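Long-range contacts in UDP-N-acetylglucosamine 4,6-dehydratase (Vibrio fischeri, PDB 3PVZ), which probably acts as a nucleotide-sugar dehydratase (lyase) of the polysaccharide synthase family and binds NAD in a Rossmann-type domain: residues A[61-65]-A[110-114]; A[98-104]-A[147-151]; A[50-55]-A[240-245]. All blocks are in the same frame, centred on the assembly; numbering follows the deposited sequence.

Contact 1: residues A[61-65]-A[110-114]. With NA (sodium ion), chain H.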
loop_
_atom_site.group_PDB
_atom_site.type_symbol
_atom_site.label_atom_id
_atom_site.label_comp_id
_atom_site.label_asym_id
_atom_site.label_seq_id
_atom_site.Cartn_x
_atom_site.Cartn_y
_atom_site.Cartn_z
ATOM N N GLN A 61 -8.643 -25.965 2.183
ATOM C CA GLN A 61 -7.725 -26.798 2.964
ATOM C C GLN A 61 -6.618 -25.907 3.487
ATOM O O GLN A 61 -6.146 -26.025 4.618
ATOM C CB GLN A 61 -7.163 -27.894 2.088
ATOM C CG GLN A 61 -7.272 -29.330 2.473
ATOM C CD GLN A 61 -6.572 -30.172 1.374
ATOM O OE1 GLN A 61 -5.607 -29.733 0.906
ATOM N NE2 GLN A 61 -7.098 -31.305 0.962
ATOM N N LYS A 62 -6.217 -24.972 2.648
ATOM C CA LYS A 62 -5.053 -24.115 2.860
ATOM C C LYS A 62 -5.317 -22.813 2.101
ATOM O O LYS A 62 -5.700 -22.848 0.927
ATOM C CB LYS A 62 -3.764 -24.785 2.367
ATOM C CG LYS A 62 -2.510 -24.004 2.744
ATOM C CD LYS A 62 -1.262 -24.678 2.293
ATOM C CE LYS A 62 0.008 -23.921 2.743
ATOM N NZ LYS A 62 1.186 -24.555 2.060
ATOM N N LEU A 63 -5.159 -21.689 2.821
ATOM C CA LEU A 63 -5.256 -20.377 2.281
ATOM C C LEU A 63 -4.276 -19.409 2.920
ATOM O O LEU A 63 -4.395 -19.025 4.089
ATOM C CB LEU A 63 -6.703 -19.902 2.348
ATOM C CG LEU A 63 -6.980 -18.413 2.064
ATOM C CD1 LEU A 63 -6.541 -18.157 0.641
ATOM C CD2 LEU A 63 -8.439 -17.962 2.307
ATOM N N HIS A 64 -3.289 -19.018 2.134
ATOM C CA HIS A 64 -2.245 -18.113 2.567
ATOM C C HIS A 64 -2.364 -16.820 1.800
ATOM O O HIS A 64 -2.473 -16.840 0.584
ATOM C CB HIS A 64 -0.870 -18.697 2.353
ATOM C CG HIS A 64 -0.491 -19.750 3.339
ATOM N ND1 HIS A 64 0.785 -20.273 3.405
ATOM C CD2 HIS A 64 -1.211 -20.377 4.300
ATOM C CE1 HIS A 64 0.841 -21.177 4.379
ATOM N NE2 HIS A 64 -0.373 -21.269 4.924
ATOM N N VAL A 65 -2.431 -15.696 2.549
ATOM C CA VAL A 65 -2.579 -14.367 1.973
ATOM C C VAL A 65 -1.282 -13.569 2.152
ATOM O O VAL A 65 -0.732 -13.521 3.235
ATOM C CB VAL A 65 -3.750 -13.607 2.660
ATOM C CG1 VAL A 65 -4.111 -12.373 1.883
ATOM C CG2 VAL A 65 -4.979 -14.556 2.819
ATOM N N ASP A 110 8.204 -23.380 2.073
ATOM C CA ASP A 110 6.894 -23.976 1.836
ATOM C C ASP A 110 6.598 -24.007 0.398
ATOM O O ASP A 110 7.101 -24.961 -0.309
ATOM C CB ASP A 110 5.802 -23.199 2.624
ATOM C CG ASP A 110 4.432 -23.808 2.453
ATOM O OD1 ASP A 110 4.386 -24.828 1.699
ATOM O OD2 ASP A 110 3.419 -23.229 3.015
ATOM N N GLY A 111 5.872 -22.999 -0.109
ATOM C CA GLY A 111 5.511 -22.934 -1.537
ATOM C C GLY A 111 4.563 -23.982 -2.121
ATOM O O GLY A 111 4.303 -24.023 -3.289
ATOM N N GLN A 112 4.018 -24.827 -1.292
ATOM C CA GLN A 112 3.173 -25.935 -1.722
ATOM C C GLN A 112 1.732 -25.491 -1.805
ATOM O O GLN A 112 1.054 -25.414 -0.745
ATOM C CB GLN A 112 3.313 -27.026 -0.646
ATOM C CG GLN A 112 4.622 -27.753 -0.715
ATOM C CD GLN A 112 4.662 -28.677 -1.910
ATOM O OE1 GLN A 112 3.876 -29.634 -2.016
ATOM N NE2 GLN A 112 5.523 -28.390 -2.813
ATOM N N TYR A 113 1.290 -25.169 -3.030
ATOM C CA TYR A 113 -0.056 -24.644 -3.306
ATOM C C TYR A 113 -0.591 -25.305 -4.561
ATOM O O TYR A 113 0.173 -25.748 -5.375
ATOM C CB TYR A 113 -0.077 -23.138 -3.499
ATOM C CG TYR A 113 0.463 -22.412 -2.313
ATOM C CD1 TYR A 113 -0.317 -22.167 -1.202
ATOM C CD2 TYR A 113 1.739 -21.922 -2.304
ATOM C CE1 TYR A 113 0.205 -21.509 -0.105
ATOM C CE2 TYR A 113 2.254 -21.248 -1.204
ATOM C CZ TYR A 113 1.487 -21.041 -0.118
ATOM O OH TYR A 113 2.042 -20.363 0.977
ATOM N N ASP A 114 -1.910 -25.407 -4.692
ATOM C CA ASP A 114 -2.509 -25.938 -5.917
ATOM C C ASP A 114 -2.830 -24.767 -6.847
ATOM O O ASP A 114 -2.583 -24.851 -8.068
ATOM C CB ASP A 114 -3.743 -26.751 -5.596
ATOM C CG ASP A 114 -3.432 -27.928 -4.708
ATOM O OD1 ASP A 114 -2.668 -28.794 -5.199
ATOM O OD2 ASP A 114 -3.931 -27.981 -3.525
HETATM NA NA NA H . 3.550 -31.412 -3.359
HETATM O O HOH W 1 5.064 -30.457 -4.715
HETATM O O HOH W 2 2.144 -30.171 -4.796
#

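Contact 2: residues A[98-104]-A[147-151]. With NAD (nicotinamide-adenine-dinucleotide), chain E.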
loop_
_atom_site.group_PDB
_atom_site.type_symbol
_atom_site.label_atom_id
_atom_site.label_comp_id
_atom_site.label_asym_id
_atom_site.label_seq_id
_atom_site.Cartn_x
_atom_site.Cartn_y
_atom_site.Cartn_z
ATOM N N ILE A 98 6.530 -9.220 -2.352
ATOM C CA ILE A 98 6.789 -10.391 -3.195
ATOM C C ILE A 98 8.207 -10.333 -3.838
ATOM O O ILE A 98 8.785 -11.381 -4.188
ATOM C CB ILE A 98 5.716 -10.448 -4.264
ATOM C CG1 ILE A 98 4.366 -10.778 -3.633
ATOM C CG2 ILE A 98 6.033 -11.466 -5.370
ATOM C CD1 ILE A 98 3.194 -10.417 -4.587
ATOM N N GLY A 99 8.746 -9.130 -4.014
ATOM C CA GLY A 99 10.098 -8.946 -4.541
ATOM C C GLY A 99 11.252 -9.234 -3.581
ATOM O O GLY A 99 12.397 -9.101 -3.953
ATOM N N SER A 100 10.987 -9.653 -2.360
ATOM C CA SER A 100 12.012 -9.654 -1.338
ATOM C C SER A 100 12.602 -11.031 -1.021
ATOM O O SER A 100 12.010 -12.075 -1.312
ATOM C CB SER A 100 11.430 -9.073 -0.023
ATOM O OG SER A 100 10.422 -9.921 0.484
ATOM N N ILE A 101 13.758 -10.996 -0.357
ATOM C CA ILE A 101 14.443 -12.188 0.204
ATOM C C ILE A 101 13.493 -12.906 1.171
ATOM O O ILE A 101 13.456 -14.119 1.244
ATOM C CB ILE A 101 15.682 -11.779 1.036
ATOM C CG1 ILE A 101 16.692 -10.941 0.228
ATOM C CG2 ILE A 101 16.365 -13.000 1.695
ATOM C CD1 ILE A 101 16.962 -11.419 -1.174
ATOM N N GLU A 102 12.745 -12.103 1.960
ATOM C CA GLU A 102 11.826 -12.659 2.905
ATOM C C GLU A 102 10.780 -13.528 2.208
ATOM O O GLU A 102 10.493 -14.631 2.649
ATOM C CB GLU A 102 11.128 -11.542 3.664
ATOM C CG GLU A 102 12.019 -10.835 4.626
ATOM C CD GLU A 102 12.761 -9.633 4.095
ATOM O OE1 GLU A 102 12.851 -9.392 2.912
ATOM O OE2 GLU A 102 13.281 -8.877 4.915
ATOM N N TYR A 103 10.184 -13.008 1.144
ATOM C CA TYR A 103 9.189 -13.718 0.377
ATOM C C TYR A 103 9.829 -14.973 -0.270
ATOM O O TYR A 103 9.239 -16.033 -0.364
ATOM C CB TYR A 103 8.545 -12.760 -0.689
ATOM C CG TYR A 103 7.575 -13.492 -1.532
ATOM C CD1 TYR A 103 6.275 -13.657 -1.097
ATOM C CD2 TYR A 103 7.949 -14.144 -2.687
ATOM C CE1 TYR A 103 5.388 -14.381 -1.806
ATOM C CE2 TYR A 103 7.030 -14.893 -3.405
ATOM C CZ TYR A 103 5.756 -14.989 -2.963
ATOM O OH TYR A 103 4.754 -15.732 -3.572
ATOM N N ASP A 104 11.059 -14.868 -0.717
ATOM C CA ASP A 104 11.706 -16.013 -1.399
ATOM C C ASP A 104 12.028 -17.128 -0.386
ATOM O O ASP A 104 11.975 -18.329 -0.720
ATOM C CB ASP A 104 12.957 -15.547 -2.089
ATOM C CG ASP A 104 12.657 -14.782 -3.403
ATOM O OD1 ASP A 104 11.487 -14.752 -3.862
ATOM O OD2 ASP A 104 13.614 -14.263 -3.988
ATOM N N LYS A 147 8.532 -14.232 -11.814
ATOM C CA LYS A 147 9.162 -15.020 -10.754
ATOM C C LYS A 147 8.173 -15.905 -9.975
ATOM O O LYS A 147 8.458 -17.057 -9.714
ATOM C CB LYS A 147 9.945 -14.118 -9.771
ATOM C CG LYS A 147 10.620 -14.923 -8.608
ATOM C CD LYS A 147 11.199 -14.026 -7.553
ATOM C CE LYS A 147 10.105 -13.412 -6.657
ATOM N NZ LYS A 147 10.814 -12.584 -5.580
ATOM N N THR A 148 7.038 -15.368 -9.556
ATOM C CA THR A 148 6.084 -16.141 -8.737
ATOM C C THR A 148 5.446 -17.251 -9.622
ATOM O O THR A 148 5.096 -18.312 -9.164
ATOM C CB THR A 148 5.012 -15.263 -8.159
ATOM O OG1 THR A 148 4.402 -14.509 -9.216
ATOM C CG2 THR A 148 5.563 -14.256 -7.010
ATOM N N ILE A 149 5.284 -17.002 -10.896
ATOM C CA ILE A 149 4.908 -18.107 -11.797
ATOM C C ILE A 149 5.988 -19.228 -11.810
ATOM O O ILE A 149 5.656 -20.423 -11.678
ATOM C CB ILE A 149 4.623 -17.651 -13.247
ATOM C CG1 ILE A 149 3.459 -16.647 -13.265
ATOM C CG2 ILE A 149 4.206 -18.865 -14.112
ATOM C CD1 ILE A 149 3.314 -15.920 -14.582
ATOM N N GLN A 150 7.256 -18.854 -11.933
ATOM C CA GLN A 150 8.350 -19.848 -11.940
ATOM C C GLN A 150 8.389 -20.623 -10.621
ATOM O O GLN A 150 8.514 -21.851 -10.608
ATOM C CB GLN A 150 9.723 -19.192 -12.248
ATOM C CG GLN A 150 10.850 -20.212 -12.333
ATOM C CD GLN A 150 10.716 -21.086 -13.595
ATOM O OE1 GLN A 150 10.549 -20.557 -14.652
ATOM N NE2 GLN A 150 10.739 -22.405 -13.455
ATOM N N GLN A 151 8.152 -19.918 -9.488
ATOM C CA GLN A 151 8.133 -20.568 -8.213
ATOM C C GLN A 151 6.923 -21.507 -8.118
ATOM O O GLN A 151 6.963 -22.528 -7.430
ATOM C CB GLN A 151 8.101 -19.523 -7.102
ATOM C CG GLN A 151 9.309 -18.656 -7.076
ATOM C CD GLN A 151 9.176 -17.550 -6.076
ATOM O OE1 GLN A 151 8.085 -17.022 -5.853
ATOM N NE2 GLN A 151 10.275 -17.176 -5.485
HETATM P PA NAD E . -5.226 -2.547 -5.188
HETATM O O1A NAD E . -4.348 -1.338 -5.155
HETATM O O2A NAD E . -6.362 -2.386 -4.225
HETATM O O5B NAD E . -4.512 -3.805 -4.528
HETATM C C5B NAD E . -3.215 -4.147 -5.065
HETATM C C4B NAD E . -2.563 -4.915 -3.910
HETATM O O4B NAD E . -1.270 -5.381 -4.236
HETATM C C3B NAD E . -2.423 -3.986 -2.661
HETATM O O3B NAD E . -2.997 -4.578 -1.514
HETATM C C2B NAD E . -0.890 -3.820 -2.537
HETATM O O2B NAD E . -0.434 -3.520 -1.223
HETATM C C1B NAD E . -0.473 -5.200 -3.096
HETATM N N9A NAD E . 0.918 -5.188 -3.524
HETATM C C8A NAD E . 1.493 -4.341 -4.391
HETATM N N7A NAD E . 2.759 -4.576 -4.502
HETATM C C5A NAD E . 3.025 -5.683 -3.744
HETATM C C6A NAD E . 4.175 -6.409 -3.449
HETATM N N6A NAD E . 5.332 -6.044 -4.091
HETATM N N1A NAD E . 4.118 -7.443 -2.615
HETATM C C2A NAD E . 2.976 -7.777 -2.024
HETATM N N3A NAD E . 1.877 -7.102 -2.255
HETATM C C4A NAD E . 1.864 -6.074 -3.093
HETATM O O3 NAD E . -5.674 -2.825 -6.709
HETATM P PN NAD E . -7.055 -3.641 -6.993
HETATM O O1N NAD E . -8.191 -2.662 -7.240
HETATM O O2N NAD E . -7.455 -4.725 -6.079
HETATM O O5D NAD E . -6.724 -4.158 -8.526
HETATM C C5D NAD E . -5.887 -5.305 -8.519
HETATM C C4D NAD E . -5.578 -5.707 -9.966
HETATM O O4D NAD E . -6.791 -5.631 -10.780
HETATM C C3D NAD E . -4.592 -4.696 -10.593
HETATM O O3D NAD E . -3.773 -5.279 -11.632
HETATM C C2D NAD E . -5.533 -3.700 -11.307
HETATM O O2D NAD E . -4.887 -3.009 -12.387
HETATM C C1D NAD E . -6.615 -4.643 -11.834
HETATM N N1N NAD E . -7.867 -3.940 -12.151
HETATM C C2N NAD E . -8.506 -3.299 -11.164
HETATM C C3N NAD E . -9.693 -2.637 -11.401
HETATM C C7N NAD E . -10.395 -1.903 -10.336
HETATM O O7N NAD E . -11.401 -1.281 -10.671
HETATM N N7N NAD E . -9.963 -1.867 -9.066
HETATM C C4N NAD E . -10.238 -2.640 -12.709
HETATM C C5N NAD E . -9.555 -3.328 -13.699
HETATM C C6N NAD E . -8.353 -3.969 -13.395
HETATM O O HOH W 3 5.303 -17.334 -5.492
#

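Contact 3: residues A[50-55]-A[240-245]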
loop_
_atom_site.group_PDB
_atom_site.type_symbol
_atom_site.label_atom_id
_atom_site.label_comp_id
_atom_site.label_asym_id
_atom_site.label_seq_id
_atom_site.Cartn_x
_atom_site.Cartn_y
_atom_site.Cartn_z
ATOM N N ALA A 50 -11.424 -9.621 -1.983
ATOM C CA ALA A 50 -12.715 -10.147 -2.389
ATOM C C ALA A 50 -12.563 -11.595 -2.758
ATOM O O ALA A 50 -13.412 -12.403 -2.394
ATOM C CB ALA A 50 -13.344 -9.355 -3.539
ATOM N N VAL A 51 -11.490 -11.928 -3.473
ATOM C CA VAL A 51 -11.354 -13.306 -3.925
ATOM C C VAL A 51 -10.932 -14.188 -2.718
ATOM O O VAL A 51 -11.300 -15.368 -2.640
ATOM C CB VAL A 51 -10.385 -13.428 -5.067
ATOM C CG1 VAL A 51 -8.946 -13.140 -4.569
ATOM C CG2 VAL A 51 -10.531 -14.846 -5.694
ATOM N N THR A 52 -10.237 -13.589 -1.751
ATOM C CA THR A 52 -9.820 -14.311 -0.536
ATOM C C THR A 52 -11.049 -14.722 0.278
ATOM O O THR A 52 -11.164 -15.847 0.750
ATOM C CB THR A 52 -8.869 -13.440 0.357
ATOM O OG1 THR A 52 -7.660 -13.126 -0.353
ATOM C CG2 THR A 52 -8.476 -14.206 1.653
ATOM N N LYS A 53 -12.003 -13.810 0.360
ATOM C CA LYS A 53 -13.284 -14.103 1.010
ATOM C C LYS A 53 -14.041 -15.162 0.201
ATOM O O LYS A 53 -14.493 -16.130 0.773
ATOM C CB LYS A 53 -14.093 -12.861 1.153
ATOM C CG LYS A 53 -13.406 -11.892 2.091
ATOM C CD LYS A 53 -14.331 -10.888 2.657
ATOM C CE LYS A 53 -14.719 -9.873 1.638
ATOM N NZ LYS A 53 -15.610 -8.833 2.282
ATOM N N GLU A 54 -14.116 -15.030 -1.114
ATOM C CA GLU A 54 -14.756 -16.082 -1.875
ATOM C C GLU A 54 -14.179 -17.454 -1.618
ATOM O O GLU A 54 -14.900 -18.426 -1.621
ATOM C CB GLU A 54 -14.771 -15.800 -3.387
ATOM C CG GLU A 54 -15.627 -14.652 -3.770
ATOM C CD GLU A 54 -17.078 -14.863 -3.405
ATOM O OE1 GLU A 54 -17.656 -15.834 -3.919
ATOM O OE2 GLU A 54 -17.652 -14.040 -2.672
ATOM N N ILE A 55 -12.896 -17.540 -1.379
ATOM C CA ILE A 55 -12.254 -18.814 -1.102
ATOM C C ILE A 55 -12.580 -19.227 0.342
ATOM O O ILE A 55 -13.057 -20.335 0.612
ATOM C CB ILE A 55 -10.692 -18.737 -1.340
ATOM C CG1 ILE A 55 -10.399 -18.375 -2.785
ATOM C CG2 ILE A 55 -10.001 -20.042 -0.869
ATOM C CD1 ILE A 55 -8.840 -18.239 -3.158
ATOM N N SER A 240 -16.196 -8.975 -8.340
ATOM C CA SER A 240 -14.775 -9.096 -8.752
ATOM C C SER A 240 -14.147 -10.358 -8.195
ATOM O O SER A 240 -13.417 -11.076 -8.864
ATOM C CB SER A 240 -13.948 -7.847 -8.425
ATOM O OG SER A 240 -13.778 -7.625 -7.052
ATOM N N GLY A 241 -14.480 -10.644 -6.975
ATOM C CA GLY A 241 -13.976 -11.824 -6.311
ATOM C C GLY A 241 -14.526 -13.073 -6.929
ATOM O O GLY A 241 -13.809 -14.059 -7.078
ATOM N N GLU A 242 -15.795 -13.038 -7.313
ATOM C CA GLU A 242 -16.415 -14.217 -7.917
ATOM C C GLU A 242 -15.829 -14.532 -9.291
ATOM O O GLU A 242 -15.618 -15.683 -9.623
ATOM C CB GLU A 242 -17.923 -14.047 -7.981
ATOM C CG GLU A 242 -18.592 -14.242 -6.636
ATOM C CD GLU A 242 -20.103 -13.894 -6.640
ATOM O OE1 GLU A 242 -20.557 -13.080 -7.483
ATOM O OE2 GLU A 242 -20.827 -14.421 -5.765
ATOM N N LEU A 243 -15.563 -13.492 -10.064
ATOM C CA LEU A 243 -14.946 -13.638 -11.350
ATOM C C LEU A 243 -13.518 -14.192 -11.247
ATOM O O LEU A 243 -13.195 -15.087 -11.991
ATOM C CB LEU A 243 -14.936 -12.283 -12.075
ATOM C CG LEU A 243 -14.364 -12.233 -13.479
ATOM C CD1 LEU A 243 -15.251 -12.996 -14.402
ATOM C CD2 LEU A 243 -14.311 -10.766 -13.964
ATOM N N CYS A 244 -12.682 -13.655 -10.341
ATOM C CA CYS A 244 -11.361 -14.267 -10.049
ATOM C C CYS A 244 -11.430 -15.784 -9.777
ATOM O O CYS A 244 -10.638 -16.542 -10.312
ATOM C CB CYS A 244 -10.709 -13.604 -8.827
ATOM S SG CYS A 244 -10.160 -11.920 -9.150
ATOM N N LEU A 245 -12.360 -16.199 -8.922
ATOM C CA LEU A 245 -12.434 -17.580 -8.468
ATOM C C LEU A 245 -12.902 -18.497 -9.612
ATOM O O LEU A 245 -12.435 -19.618 -9.718
ATOM C CB LEU A 245 -13.386 -17.731 -7.295
ATOM C CG LEU A 245 -13.563 -19.136 -6.640
ATOM C CD1 LEU A 245 -12.337 -19.658 -6.017
ATOM C CD2 LEU A 245 -14.648 -19.107 -5.581
HETATM O O HOH W 4 -20.076 -16.161 -3.983
#

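Contact 1: residues A[61-65]-A[110-114]
The ammonium of Lys-62 reaches across to the 110-114 loop and settles between three groups, which makes this the tightly knit end of the contact. The lysine chain is fully extended, with CG anti to the backbone N (chi1 -172°), and that reach brings NZ within 2.8 Å of Asp-110 OD2 in a salt bridge that uses the syn lone pair of the carboxylate. The same NZ donates to Gln-112 O at 2.9 Å, tilted 24° from the carbonyl plane. It also lies 4.3 Å from the centroid of the Tyr-113 ring, an off-centre cation-pi contact. Beside it, His-64 meets Tyr-113 at the ring edges: ND1 and OH are hydrogen-bonded at 2.7 Å, near both ring planes, while the two rings stand steeply at 74°. Lys-62 CE lies over one face of the imidazole, toward the rim, 3.2 Å above the plane, so the lysine packs against the ring as well as pairing with the acid.

In the Rossmann fold, strand 62-66 lies between strands 90-94 and 37-41, and residues 110-114 lead from helix 101-109 into strand 115-118. The contact therefore spans strand 37-41, whose Leu-39 lies against Tyr-113, and joins the second strand of the unit to the turn before the fourth.

The turn itself is shaped by Asp-110, whose OD1 accepts from Gln-112 N at 3.0 Å, forming an Asx turn. The side of the loop turned from the strand is looser and partly exposed. There Gln-112 bends away from the strand and offers OE1 to a sodium ion. Two waters also bind the metal, and one of them accepts a hydrogen bond from Gln-112 NE2 at 2.8 Å.

Contact 2: residues A[98-104]-A[147-151]
The chain of Lys-147 leaves its helix pointing opposite the backbone N (chi1 179°) and turns once, at chi3 (75°), a bend that carries NZ over to the start of helix 101-109. In this Rossmann-type domain the loop and first turn of helix 101-109 pack on helix 131-154, next to the adenine of the bound NAD: Ile-98 N donates to N1A of the cofactor at 3.0 Å, while the carbonyl of the same residue looks the other way. Lys-147 NZ donates to Ile-98 O at 2.7 Å, in the carbonyl plane, which is consistent with steadying the peptide next to the one whose N-H meets the adenine. Its second bond is a salt bridge to Asp-104 OD1 at 2.8 Å, on the syn side. Gln-151 NE2 reaches that same oxygen at 3.2 Å from the opposite face of the carboxylate, so OD1 is gripped by two donors, one of them charged.

Beside this polar group, Ile-98 CG2 presses on Thr-148 CG2 at 3.3 Å, a tight methyl contact. Thr-148 is also near the Tyr-103 hydroxyl, while its own OG1 bonds back to Asn-144 of its helix. Ser-100, the N-cap of helix 101-109, accepts from Tyr-103 N with OG and also bonds to Asp-97 O. At the edge of the Tyr-103 ring, CE2 faces Gln-151 OE1 at 3.4 Å, and a water joins Tyr-103 OH to that amide oxygen, donating to OE1 at 2.8 Å.

Contact 3: residues A[50-55]-A[240-245]
Helix 46-56 is the first helix of the Rossmann unit, whose first residues, Ser-46 and Ile-47, bind NAD, and here its flank meets helix 237-250. The short segments cross at -67°, with their axes 7.6 Å apart. Such closeness rests on Gly-241: having no side chain, it lets its backbone lie directly on the other helix, and its CA comes within 3.8 Å of Val-51 CA. The methyl of Ala-50 sits against the same glycine CA. Larger side chains flank this point. Val-51 sets CG2 on the far side from its backbone N, which directs that methyl at the partner helix, where it meets Cys-244 CB at 3.4 Å, a tight approach.

Further along, Ile-55 CG1 and Leu-245 CD1 touch at 4.0 Å, and the other leucine methyl, CD2, lies near Glu-54 CB. The first torsion of Glu-54 (chi1 -67°) lays CG over the Gly-241 carbonyl, 3.7 Å from the carbonyl carbon. A bend at chi2 (-61°) then brings the carboxylate to Glu-242, whose side chain it crosses at a slant, with OE1 3.3 Å from Glu-242 CG. The two carboxylates stand nearly perpendicular, with OE1 and Glu-242 OE2 3.9 Å apart. This proximity of like charges is probably eased by a water that donates to both of these oxygens, 2.6 Å from Glu-242 OE2, by Lys-57 and Arg-58, which form salt bridges with Glu-54, and by Gln-238, which bonds to Glu-242.

Behind the interface, Val-51 and Ile-55 rest on Val-40 of the central sheet. Intimate crossing at a glycine and an alanine thus seats a later helix beside the glycine-rich, dinucleotide-binding strand-turn-helix of the Rossmann fold.

How the contacts relate
All three contacts belong to one Rossmann-type domain, set around its central, largely parallel sheet. Along the chain, contacts 1 and 2 interlock, their segments alternating, and both fall within the long span bridged by contact 3. Contacts 1 and 3 have centres about 16 Å apart and touch through strand 62-66 and helix 46-56, where Val-65 CG2 meets Thr-52 CG2 at 3.7 Å. Contacts 1 and 2, centres about 14 Å apart, are joined by helix 101-109, which starts in contact 2 and ends just before residues 110-114 of contact 1. Contacts 2 and 3, centres about 23 Å apart, lie on opposite faces of strand 37-41, so helices pack on both faces of the sheet, as in the three-layered Rossmann fold.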